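Local coordinates for protein putative enoyl-CoA hydratase/isomerase (Acinetobacter baumannii, PDB 3FDU) that probably catalyses the hydration or double-bond isomerisation of enoyl-CoA thioesters as a trimeric member of the crotonase superfamily, at residues 20-23 / 29-32; 50-55 / 194-199; 94-99 / 118-123; 147-152 / 222-227. The protein carries 4 engineered substitutions. All coordinates share one frame; numbering follows the deposited sequence.

Overall arrangement
In this crotonase-type fold contacts 2, 3 and 4 form a connected series with contact 3 in the middle, while contact 1 stands apart. Contact 1 closes the loop between strand 15-20 and helix 31-46. Contact 2 sets strand 52-57 against helix 188-200. The centres of contacts 1 and 2 are about 23 Å apart, their nearest atoms about 4 Å. The centre of contact 3 lies about 13 Å from those of contacts 2 and 4. Leu98 packs on Val53 of contact 2, and Gln120 on Leu150 of contact 4. Contacts 2 and 3 touch the second subunit; contact 4 touches the third. Arg97 of contact 3 binds a sulfate ion, probably from the crystallisation liquor.

Contact 1: residues 20-23 / 29-32; sequences INRP and LYGE
The guanidinium of Arg22 overlaps the edge of the Tyr30 ring. Ring atom CD2 of Tyr30 sits 3.7 Å above the guanidinium plane, offset toward its rim. The two planes are 77° apart, so a ring edge points at a guanidinium face. Tyr30 CD2 is 3.8 Å from Arg22 NH1, which lies near the plane of the ring. Further back, Arg22 NE passes 4.0 Å from Tyr30 CE2. The arginine gets there by running out straight: CG is anti to the backbone N (chi1 -164°) and the chain stays extended to NE. Elsewhere the contact is apolar. Ile20 CG2 meets Leu29 CD2 at 4.0 Å, and the two side chains cross at about a right angle.

The polar ends are held from outside. Arg22 NH1 is hydrogen-bonded to Ala28 O and forms a salt bridge with Asp67. Tyr30 OH is hydrogen-bonded to His6 ND1. Tyr30 is also the N-cap residue of helix 31-46. The contact closes the loop between strand 15-20 and this helix. In crotonase relatives the equivalent loop lies near the CoA-binding site, and the same may hold here.

The edge-on approach leaves the Tyr30 ring face out of the pairing, so this is not a cation-pi stack. The positive charge of Arg22 is probably balanced by Asp67, while Tyr30 supplies van der Waals cover.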
loop_
_atom_site.group_PDB
_atom_site.type_symbol
_atom_site.label_atom_id
_atom_site.label_comp_id
_atom_site.label_asym_id
_atom_site.label_seq_id
_atom_site.Cartn_x
_atom_site.Cartn_y
_atom_site.Cartn_z
ATOM N N ILE A 20 24.441 1.709 -17.086
ATOM C CA ILE A 20 25.240 0.527 -16.777
ATOM C C ILE A 20 25.574 -0.181 -18.089
ATOM O O ILE A 20 24.688 -0.480 -18.922
ATOM C CB ILE A 20 24.502 -0.405 -15.764
ATOM C CG1 ILE A 20 24.100 0.431 -14.494
ATOM C CG2 ILE A 20 25.366 -1.521 -15.345
ATOM C CD1 ILE A 20 23.199 -0.340 -13.474
ATOM N N ASN A 21 26.858 -0.480 -18.256
ATOM C CA ASN A 21 27.333 -0.997 -19.531
ATOM C C ASN A 21 28.313 -2.154 -19.302
ATOM O O ASN A 21 29.539 -1.989 -19.427
ATOM C CB ASN A 21 28.036 0.150 -20.272
ATOM C CG ASN A 21 28.313 -0.171 -21.723
ATOM O OD1 ASN A 21 27.836 -1.165 -22.274
ATOM N ND2 ASN A 21 29.112 0.676 -22.345
ATOM N N ARG A 22 27.773 -3.311 -18.953
ATOM C CA ARG A 22 28.593 -4.496 -18.805
ATOM C C ARG A 22 27.887 -5.653 -19.474
ATOM O O ARG A 22 27.460 -6.580 -18.797
ATOM C CB ARG A 22 28.836 -4.795 -17.299
ATOM C CG ARG A 22 29.984 -5.764 -17.061
ATOM C CD ARG A 22 29.934 -6.258 -15.651
ATOM N NE ARG A 22 30.907 -7.305 -15.411
ATOM C CZ ARG A 22 30.809 -8.208 -14.453
ATOM N NH1 ARG A 22 29.749 -8.230 -13.632
ATOM N NH2 ARG A 22 31.760 -9.127 -14.348
ATOM N N PRO A 23 27.733 -5.590 -20.804
ATOM C CA PRO A 23 26.939 -6.593 -21.549
ATOM C C PRO A 23 27.484 -7.998 -21.442
ATOM O O PRO A 23 26.710 -8.944 -21.432
ATOM C CB PRO A 23 27.025 -6.101 -23.027
ATOM C CG PRO A 23 28.287 -5.223 -23.064
ATOM C CD PRO A 23 28.272 -4.533 -21.700
ATOM N N LEU A 29 26.329 -6.768 -11.201
ATOM C CA LEU A 29 27.125 -5.749 -10.490
ATOM C C LEU A 29 28.127 -6.378 -9.526
ATOM O O LEU A 29 27.783 -7.266 -8.798
ATOM C CB LEU A 29 26.223 -4.784 -9.715
ATOM C CG LEU A 29 25.176 -4.138 -10.632
ATOM C CD1 LEU A 29 24.145 -3.335 -9.840
ATOM C CD2 LEU A 29 25.852 -3.224 -11.707
ATOM N N TYR A 30 29.370 -5.897 -9.557
ATOM C CA TYR A 30 30.402 -6.317 -8.607
ATOM C C TYR A 30 30.674 -5.201 -7.592
ATOM O O TYR A 30 30.312 -4.047 -7.823
ATOM C CB TYR A 30 31.683 -6.751 -9.362
ATOM C CG TYR A 30 32.224 -5.740 -10.395
ATOM C CD1 TYR A 30 33.215 -4.839 -10.055
ATOM C CD2 TYR A 30 31.748 -5.719 -11.689
ATOM C CE1 TYR A 30 33.716 -3.930 -10.982
ATOM C CE2 TYR A 30 32.240 -4.801 -12.641
ATOM C CZ TYR A 30 33.236 -3.932 -12.270
ATOM O OH TYR A 30 33.737 -3.034 -13.180
ATOM N N GLY A 31 31.348 -5.543 -6.495
ATOM C CA GLY A 31 31.646 -4.629 -5.378
ATOM C C GLY A 31 31.919 -3.187 -5.758
ATOM O O GLY A 31 31.184 -2.241 -5.353
ATOM N N GLU A 32 32.980 -2.994 -6.524
ATOM C CA GLU A 32 33.420 -1.644 -6.858
ATOM C C GLU A 32 32.472 -0.871 -7.809
ATOM O O GLU A 32 32.378 0.342 -7.756
ATOM C CB GLU A 32 34.856 -1.680 -7.396
ATOM C CG GLU A 32 35.930 -1.647 -6.246
ATOM C CD GLU A 32 37.204 -0.891 -6.628
ATOM O OE1 GLU A 32 37.978 -1.415 -7.462
ATOM O OE2 GLU A 32 37.428 0.236 -6.106
#

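Contact 2: residues 50-55 / 194-199; sequences VRVVVL and ATAQHL. Engineered in segment 50-55: Val53 (natural residue Ile).
Val52 packs against Ala196 and Leu199 and carries most of the apolar contacts. Its CG1 lies 3.7 Å from Ala196 CB. Its CG2 lies 3.7 Å from Leu199 CB, and these two side chains cross at about a right angle. With CG1 anti to the backbone N, chi1 of 179° turns CG1 to Ala196 CB and CG2 to Leu199 CB. Two residues on, Val54 CG2 reaches the same Ala196 CB at 3.8 Å.

A second kind of contact involves the backbone: Val52 CG2 also makes a van der Waals contact with Ala196 O at 3.7 Å.

The geometry is that of a helix laid on a sheet. Strand 52-55 and helix 194-199 run almost antiparallel, at 169°, with axes 8.7 Å apart. Val52 and Val54 face the helix, while the engineered Val53 between them points away, and packs on Leu41 and Ala44 of helix 31-46. The helix thus covers one face of the crotonase core sheet. Leu199 also packs on Phe165 of the second subunit.

All four touching residues are buried and meet mostly through carbon contacts, so the fit rests on shape and hydrophobic burial, with a small alanine letting the helix come close to the strand.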
loop_
_atom_site.group_PDB
_atom_site.type_symbol
_atom_site.label_atom_id
_atom_site.label_comp_id
_atom_site.label_asym_id
_atom_site.label_seq_id
_atom_site.Cartn_x
_atom_site.Cartn_y
_atom_site.Cartn_z
ATOM N N VAL A 50 23.177 19.609 -12.686
ATOM C CA VAL A 50 22.282 18.423 -12.789
ATOM C C VAL A 50 20.945 18.743 -12.075
ATOM O O VAL A 50 20.946 19.102 -10.871
ATOM C CB VAL A 50 22.908 17.217 -12.076
ATOM C CG1 VAL A 50 21.931 16.043 -12.021
ATOM C CG2 VAL A 50 24.220 16.805 -12.716
ATOM N N ARG A 51 19.819 18.558 -12.770
ATOM C CA ARG A 51 18.503 18.726 -12.145
ATOM C C ARG A 51 17.738 17.395 -11.963
ATOM O O ARG A 51 16.964 17.244 -10.999
ATOM C CB ARG A 51 17.661 19.703 -12.998
ATOM C CG ARG A 51 18.223 21.165 -12.900
ATOM C CD ARG A 51 17.707 22.024 -14.058
ATOM N NE ARG A 51 16.294 22.231 -13.820
ATOM C CZ ARG A 51 15.777 23.307 -13.250
ATOM N NH1 ARG A 51 16.552 24.357 -12.941
ATOM N NH2 ARG A 51 14.472 23.348 -13.048
ATOM N N VAL A 52 17.937 16.459 -12.915
ATOM C CA VAL A 52 17.287 15.103 -12.883
ATOM C C VAL A 52 18.284 13.993 -13.210
ATOM O O VAL A 52 19.156 14.148 -14.072
ATOM C CB VAL A 52 16.131 15.029 -13.847
ATOM C CG1 VAL A 52 15.445 13.604 -13.855
ATOM C CG2 VAL A 52 15.085 16.191 -13.567
ATOM N N VAL A 53 18.191 12.876 -12.489
ATOM C CA VAL A 53 19.013 11.730 -12.813
ATOM C C VAL A 53 18.185 10.589 -13.441
ATOM O O VAL A 53 17.079 10.219 -12.946
ATOM C CB VAL A 53 19.789 11.195 -11.559
ATOM C CG1 VAL A 53 20.700 9.986 -11.961
ATOM C CG2 VAL A 53 20.638 12.328 -10.928
ATOM N N VAL A 54 18.718 10.009 -14.506
ATOM C CA VAL A 54 18.103 8.816 -15.097
ATOM C C VAL A 54 19.155 7.750 -14.971
ATOM O O VAL A 54 20.297 7.960 -15.399
ATOM C CB VAL A 54 17.783 8.984 -16.596
ATOM C CG1 VAL A 54 17.322 7.639 -17.223
ATOM C CG2 VAL A 54 16.667 10.066 -16.827
ATOM N N LEU A 55 18.770 6.610 -14.414
ATOM C CA LEU A 55 19.628 5.423 -14.295
ATOM C C LEU A 55 18.979 4.286 -15.078
ATOM O O LEU A 55 17.796 4.011 -14.886
ATOM C CB LEU A 55 19.716 5.007 -12.814
ATOM C CG LEU A 55 20.452 3.704 -12.466
ATOM C CD1 LEU A 55 21.905 3.851 -12.764
ATOM C CD2 LEU A 55 20.258 3.417 -10.965
ATOM N N ALA A 194 12.120 11.906 -21.945
ATOM C CA ALA A 194 11.098 12.987 -22.093
ATOM C C ALA A 194 10.540 13.439 -20.751
ATOM O O ALA A 194 10.223 14.630 -20.537
ATOM C CB ALA A 194 9.937 12.561 -23.023
ATOM N N THR A 195 10.363 12.471 -19.849
ATOM C CA THR A 195 9.942 12.776 -18.498
ATOM C C THR A 195 11.012 13.592 -17.779
ATOM O O THR A 195 10.685 14.563 -17.109
ATOM C CB THR A 195 9.558 11.466 -17.741
ATOM O OG1 THR A 195 8.585 10.781 -18.512
ATOM C CG2 THR A 195 8.880 11.729 -16.412
ATOM N N ALA A 196 12.278 13.189 -17.864
ATOM C CA ALA A 196 13.359 13.949 -17.229
ATOM C C ALA A 196 13.398 15.429 -17.756
ATOM O O ALA A 196 13.627 16.336 -16.975
ATOM C CB ALA A 196 14.693 13.297 -17.479
ATOM N N GLN A 197 13.195 15.621 -19.059
ATOM C CA GLN A 197 13.202 16.967 -19.648
ATOM C C GLN A 197 12.013 17.766 -19.124
ATOM O O GLN A 197 12.151 18.961 -18.821
ATOM C CB GLN A 197 13.097 16.891 -21.174
ATOM C CG GLN A 197 14.413 16.640 -21.904
ATOM C CD GLN A 197 14.216 16.177 -23.374
ATOM O OE1 GLN A 197 15.166 15.738 -24.037
ATOM N NE2 GLN A 197 12.987 16.275 -23.877
ATOM N N HIS A 198 10.839 17.139 -19.049
ATOM C CA HIS A 198 9.682 17.812 -18.460
ATOM C C HIS A 198 9.983 18.257 -17.027
ATOM O O HIS A 198 9.700 19.389 -16.653
ATOM C CB HIS A 198 8.430 16.921 -18.513
ATOM C CG HIS A 198 7.235 17.488 -17.779
ATOM N ND1 HIS A 198 6.706 18.732 -18.053
ATOM C CD2 HIS A 198 6.422 16.939 -16.841
ATOM C CE1 HIS A 198 5.647 18.943 -17.291
ATOM N NE2 HIS A 198 5.451 17.863 -16.551
ATOM N N LEU A 199 10.567 17.381 -16.217
ATOM C CA LEU A 199 10.912 17.768 -14.859
ATOM C C LEU A 199 11.959 18.902 -14.816
ATOM O O LEU A 199 11.871 19.757 -13.927
ATOM C CB LEU A 199 11.381 16.563 -14.013
ATOM C CG LEU A 199 10.305 15.483 -13.805
ATOM C CD1 LEU A 199 10.803 14.346 -12.826
ATOM C CD2 LEU A 199 9.048 16.136 -13.279
#

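Contact 3: residues 94-99 / 118-123; sequences SAARLS and LLQADL. With SO4 (sulfate ion), chain G.
Gln120 folds back across the side of helix 87-97 and meets Ala95 and Ala96 with different parts of its chain. Gln120 CB lies 3.8 Å from the methyl, Ala95 CB. Beyond that the chain bends at chi2 (-50°), which brings Gln120 OE1 up to the methyl of Ala96, 3.5 Å from Ala96 CB. The other end of the amide points elsewhere: Gln120 NE2 is hydrogen-bonded to Gly145 O and Thr116 O. Two bonds on one nitrogen fix the rotation of the buried amide.

The small alanines let the backbones draw close, with CA atoms of Ala96 and Gln120 5.0 Å apart. In this crotonase-type fold the contact joins helix 87-97 to the loop between helix 113-116 and strand 123-126. A water lies within hydrogen-bonding distance of both carbonyls, 2.9 Å from Ala95 O and 2.8 Å from Gln120 O; it has more acceptors around it than protons to give.

Arg97 turns away from this packing to a sulfate ion, probably from the crystallisation liquor. The sulfur lies in the guanidinium plane, at its edge. Arg97 NH1 donates to sulfate O1 over 3.0 Å at 156°, while NH2 makes weak bonds to O1 and O4. Lys93 NZ also binds the ion. Asp122 OD2 forms a salt bridge with Lys211, and OD1 a hydrogen bond with Tyr157 OH of the second subunit.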
loop_
_atom_site.group_PDB
_atom_site.type_symbol
_atom_site.label_atom_id
_atom_site.label_comp_id
_atom_site.label_asym_id
_atom_site.label_seq_id
_atom_site.Cartn_x
_atom_site.Cartn_y
_atom_site.Cartn_z
ATOM N N SER A 94 22.696 5.716 -1.044
ATOM C CA SER A 94 22.944 6.854 -1.902
ATOM C C SER A 94 21.718 7.206 -2.763
ATOM O O SER A 94 21.429 8.355 -2.999
ATOM C CB SER A 94 24.099 6.609 -2.862
ATOM O OG SER A 94 25.338 6.682 -2.143
ATOM N N ALA A 95 21.097 6.190 -3.306
ATOM C CA ALA A 95 19.910 6.365 -4.083
ATOM C C ALA A 95 18.771 6.908 -3.212
ATOM O O ALA A 95 18.145 7.888 -3.586
ATOM C CB ALA A 95 19.528 5.037 -4.789
ATOM N N ALA A 96 18.534 6.297 -2.046
ATOM C CA ALA A 96 17.479 6.782 -1.156
ATOM C C ALA A 96 17.645 8.265 -0.793
ATOM O O ALA A 96 16.642 8.985 -0.683
ATOM C CB ALA A 96 17.384 5.923 0.140
ATOM N N ARG A 97 18.891 8.717 -0.610
ATOM C CA ARG A 97 19.152 10.106 -0.169
ATOM C C ARG A 97 19.224 11.157 -1.306
ATOM O O ARG A 97 19.213 12.353 -1.020
ATOM C CB ARG A 97 20.455 10.196 0.651
ATOM C CG ARG A 97 20.390 9.572 2.029
ATOM C CD ARG A 97 21.794 9.401 2.599
ATOM N NE ARG A 97 21.728 9.219 4.049
ATOM C CZ ARG A 97 22.502 8.399 4.752
ATOM N NH1 ARG A 97 22.352 8.339 6.075
ATOM N NH2 ARG A 97 23.408 7.635 4.148
ATOM N N LEU A 98 19.347 10.741 -2.570
ATOM C CA LEU A 98 19.347 11.707 -3.697
ATOM C C LEU A 98 18.166 12.701 -3.565
ATOM O O LEU A 98 17.010 12.312 -3.449
ATOM C CB LEU A 98 19.305 10.963 -5.031
ATOM C CG LEU A 98 19.356 11.824 -6.294
ATOM C CD1 LEU A 98 20.688 12.558 -6.395
ATOM C CD2 LEU A 98 19.129 10.953 -7.527
ATOM N N SER A 99 18.464 13.988 -3.519
ATOM C CA SER A 99 17.407 14.965 -3.212
ATOM C C SER A 99 16.650 15.303 -4.491
ATOM O O SER A 99 15.540 15.865 -4.472
ATOM C CB SER A 99 18.073 16.253 -2.596
ATOM O OG SER A 99 18.520 17.082 -3.675
ATOM N N LEU A 118 14.550 -0.044 -7.429
ATOM C CA LEU A 118 13.312 0.592 -7.923
ATOM C C LEU A 118 12.545 1.231 -6.781
ATOM O O LEU A 118 11.828 2.230 -6.971
ATOM C CB LEU A 118 12.402 -0.447 -8.603
ATOM C CG LEU A 118 13.071 -1.210 -9.747
ATOM C CD1 LEU A 118 12.035 -2.128 -10.356
ATOM C CD2 LEU A 118 13.661 -0.186 -10.769
ATOM N N LEU A 119 12.680 0.652 -5.603
ATOM C CA LEU A 119 12.019 1.186 -4.407
ATOM C C LEU A 119 12.689 2.448 -3.876
ATOM O O LEU A 119 12.126 3.119 -2.984
ATOM C CB LEU A 119 11.981 0.157 -3.288
ATOM C CG LEU A 119 11.173 -1.101 -3.628
ATOM C CD1 LEU A 119 11.582 -2.210 -2.608
ATOM C CD2 LEU A 119 9.652 -0.862 -3.647
ATOM N N GLN A 120 13.878 2.766 -4.381
ATOM C CA GLN A 120 14.454 4.085 -4.135
ATOM C C GLN A 120 14.173 5.129 -5.224
ATOM O O GLN A 120 14.498 6.303 -5.047
ATOM C CB GLN A 120 15.989 3.995 -3.907
ATOM C CG GLN A 120 16.511 2.736 -3.203
ATOM C CD GLN A 120 15.796 2.398 -1.936
ATOM O OE1 GLN A 120 15.429 3.273 -1.137
ATOM N NE2 GLN A 120 15.565 1.115 -1.736
ATOM N N ALA A 121 13.665 4.733 -6.389
ATOM C CA ALA A 121 13.442 5.686 -7.465
ATOM C C ALA A 121 12.076 6.350 -7.285
ATOM O O ALA A 121 11.175 5.740 -6.737
ATOM C CB ALA A 121 13.499 4.977 -8.866
ATOM N N ASP A 122 11.913 7.575 -7.808
ATOM C CA ASP A 122 10.605 8.225 -7.821
ATOM C C ASP A 122 9.643 7.718 -8.894
ATOM O O ASP A 122 8.440 7.634 -8.661
ATOM C CB ASP A 122 10.834 9.720 -7.982
ATOM C CG ASP A 122 11.768 10.250 -6.911
ATOM O OD1 ASP A 122 11.450 10.027 -5.723
ATOM O OD2 ASP A 122 12.831 10.817 -7.250
ATOM N N LEU A 123 10.187 7.431 -10.083
ATOM C CA LEU A 123 9.407 6.979 -11.259
ATOM C C LEU A 123 10.200 5.876 -11.961
ATOM O O LEU A 123 11.435 5.920 -12.017
ATOM C CB LEU A 123 9.220 8.108 -12.260
ATOM C CG LEU A 123 8.743 9.424 -11.615
ATOM C CD1 LEU A 123 8.880 10.527 -12.626
ATOM C CD2 LEU A 123 7.352 9.191 -11.176
HETATM S S SO4 G . 25.568 6.100 6.111
HETATM O O1 SO4 G . 24.363 6.340 6.921
HETATM O O2 SO4 G . 26.739 5.988 6.968
HETATM O O3 SO4 G . 25.423 4.908 5.277
HETATM O O4 SO4 G . 25.712 7.207 5.160
HETATM O O HOH W 1 15.485 8.820 -4.185
#

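Contact 4: residues 147-152 / 222-227; sequences ASQLLV and IECIDH
Two helical segments meet here with their backbones well apart: the nearest CA atoms, of Gln149 and Cys224, are 7.6 Å from each other. The contact is a small helix-helix packing in the crotonase-type fold. It joins the first turns of helix 147-155 to the first half of helix 218-236, which belongs to the helical C-terminal part of the chain. Both segments are helical, as in the bonds from Leu151 N to Ala147 O and from Asp226 N to Ile222 O.

Side chains bridge the gap at one point. Cys224 reaches over from helix 218-236, its SG anti to the backbone N (chi1 179°), and so places the sulfur against Gln149 and Ser148. Gln149 runs out alongside it. Its chain is extended beyond CG, so CG, CD and NE2 all pass the sulfur in turn. Gln149 CG is 3.9 Å from Cys224 SG. The sulfur sits over the flat face of the amide, close to the normal through CD. These are van der Waals distances.

Ser148 OG approaches the sulfur roughly at right angles to the Gln149 amide, but its polar partner is elsewhere: Ser148 OG is hydrogen-bonded to Glu228 OE2. The third subunit packs on the same place, with its Leu213 on Ser148 and its His216 on Gln149. The contact therefore lies next to a subunit interface of the trimer. Toward contact 3, Leu150 touches Gln120 and Ile222 touches Arg97.

Cys224 SG ends up 3.8 Å from Gln149 NE2 and 3.9 Å from Ser148 OG.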
loop_
_atom_site.group_PDB
_atom_site.type_symbol
_atom_site.label_atom_id
_atom_site.label_comp_id
_atom_site.label_asym_id
_atom_site.label_seq_id
_atom_site.Cartn_x
_atom_site.Cartn_y
_atom_site.Cartn_z
ATOM N N ALA A 147 13.371 -3.435 1.493
ATOM C CA ALA A 147 12.223 -4.034 0.842
ATOM C C ALA A 147 11.276 -4.701 1.826
ATOM O O ALA A 147 10.058 -4.754 1.577
ATOM C CB ALA A 147 12.693 -5.067 -0.230
ATOM N N SER A 148 11.805 -5.210 2.945
ATOM C CA SER A 148 10.902 -5.763 3.964
ATOM C C SER A 148 9.857 -4.749 4.407
ATOM O O SER A 148 8.786 -5.144 4.850
ATOM C CB SER A 148 11.647 -6.306 5.201
ATOM O OG SER A 148 12.423 -5.270 5.794
ATOM N N GLN A 149 10.143 -3.460 4.279
ATOM C CA GLN A 149 9.152 -2.440 4.602
ATOM C C GLN A 149 8.638 -1.677 3.381
ATOM O O GLN A 149 7.428 -1.510 3.249
ATOM C CB GLN A 149 9.673 -1.442 5.697
ATOM C CG GLN A 149 9.822 -2.119 7.060
ATOM C CD GLN A 149 10.293 -1.139 8.157
ATOM O OE1 GLN A 149 10.042 0.048 8.072
ATOM N NE2 GLN A 149 10.985 -1.659 9.163
ATOM N N LEU A 150 9.542 -1.231 2.504
ATOM C CA LEU A 150 9.155 -0.493 1.285
ATOM C C LEU A 150 8.318 -1.292 0.281
ATOM O O LEU A 150 7.374 -0.739 -0.313
ATOM C CB LEU A 150 10.377 0.090 0.567
ATOM C CG LEU A 150 11.241 1.042 1.413
ATOM C CD1 LEU A 150 12.450 1.438 0.543
ATOM C CD2 LEU A 150 10.440 2.247 1.833
ATOM N N LEU A 151 8.638 -2.572 0.082
ATOM C CA LEU A 151 7.809 -3.379 -0.856
ATOM C C LEU A 151 6.431 -3.678 -0.221
ATOM O O LEU A 151 5.417 -3.686 -0.891
ATOM C CB LEU A 151 8.516 -4.730 -1.210
ATOM C CG LEU A 151 7.814 -5.519 -2.336
ATOM C CD1 LEU A 151 7.775 -4.717 -3.661
ATOM C CD2 LEU A 151 8.508 -6.897 -2.588
ATOM N N VAL A 152 6.378 -3.942 1.088
ATOM C CA VAL A 152 5.062 -4.126 1.732
ATOM C C VAL A 152 4.206 -2.852 1.557
ATOM O O VAL A 152 2.994 -2.895 1.272
ATOM C CB VAL A 152 5.209 -4.429 3.284
ATOM C CG1 VAL A 152 3.846 -4.282 4.012
ATOM C CG2 VAL A 152 5.757 -5.793 3.497
ATOM N N ILE A 222 16.632 4.640 6.135
ATOM C CA ILE A 222 18.036 4.349 6.285
ATOM C C ILE A 222 18.253 3.305 7.377
ATOM O O ILE A 222 18.979 2.334 7.169
ATOM C CB ILE A 222 18.857 5.626 6.598
ATOM C CG1 ILE A 222 18.782 6.651 5.464
ATOM C CG2 ILE A 222 20.278 5.271 6.784
ATOM C CD1 ILE A 222 19.413 6.164 4.165
ATOM N N GLU A 223 17.613 3.491 8.536
ATOM C CA GLU A 223 17.647 2.503 9.625
ATOM C C GLU A 223 17.186 1.104 9.206
ATOM O O GLU A 223 17.772 0.094 9.652
ATOM C CB GLU A 223 16.835 2.987 10.853
ATOM C CG GLU A 223 17.589 4.086 11.662
ATOM C CD GLU A 223 16.673 4.933 12.589
ATOM O OE1 GLU A 223 15.430 4.792 12.526
ATOM O OE2 GLU A 223 17.217 5.762 13.377
ATOM N N CYS A 224 16.137 1.034 8.387
ATOM C CA CYS A 224 15.643 -0.264 7.898
ATOM C C CYS A 224 16.686 -0.919 6.984
ATOM O O CYS A 224 17.016 -2.098 7.155
ATOM C CB CYS A 224 14.311 -0.097 7.165
ATOM S SG CYS A 224 13.647 -1.670 6.487
ATOM N N ILE A 225 17.229 -0.161 6.028
ATOM C CA ILE A 225 18.315 -0.686 5.187
ATOM C C ILE A 225 19.481 -1.292 6.016
ATOM O O ILE A 225 19.958 -2.391 5.733
ATOM C CB ILE A 225 18.803 0.399 4.200
ATOM C CG1 ILE A 225 17.659 0.652 3.189
ATOM C CG2 ILE A 225 20.157 -0.033 3.431
ATOM C CD1 ILE A 225 17.834 1.936 2.316
ATOM N N ASP A 226 19.875 -0.578 7.069
ATOM C CA ASP A 226 21.039 -0.971 7.913
ATOM C C ASP A 226 20.732 -2.214 8.733
ATOM O O ASP A 226 21.569 -3.080 8.883
ATOM C CB ASP A 226 21.493 0.187 8.813
ATOM C CG ASP A 226 22.297 1.277 8.038
ATOM O OD1 ASP A 226 22.861 1.051 6.940
ATOM O OD2 ASP A 226 22.400 2.399 8.548
ATOM N N HIS A 227 19.519 -2.316 9.242
ATOM C CA HIS A 227 19.203 -3.441 10.106
ATOM C C HIS A 227 18.991 -4.690 9.216
ATOM O O HIS A 227 19.352 -5.811 9.578
ATOM C CB HIS A 227 17.953 -3.147 10.942
ATOM C CG HIS A 227 17.389 -4.364 11.594
ATOM N ND1 HIS A 227 18.143 -5.171 12.432
ATOM C CD2 HIS A 227 16.177 -4.964 11.477
ATOM C CE1 HIS A 227 17.409 -6.190 12.836
ATOM N NE2 HIS A 227 16.211 -6.090 12.272
#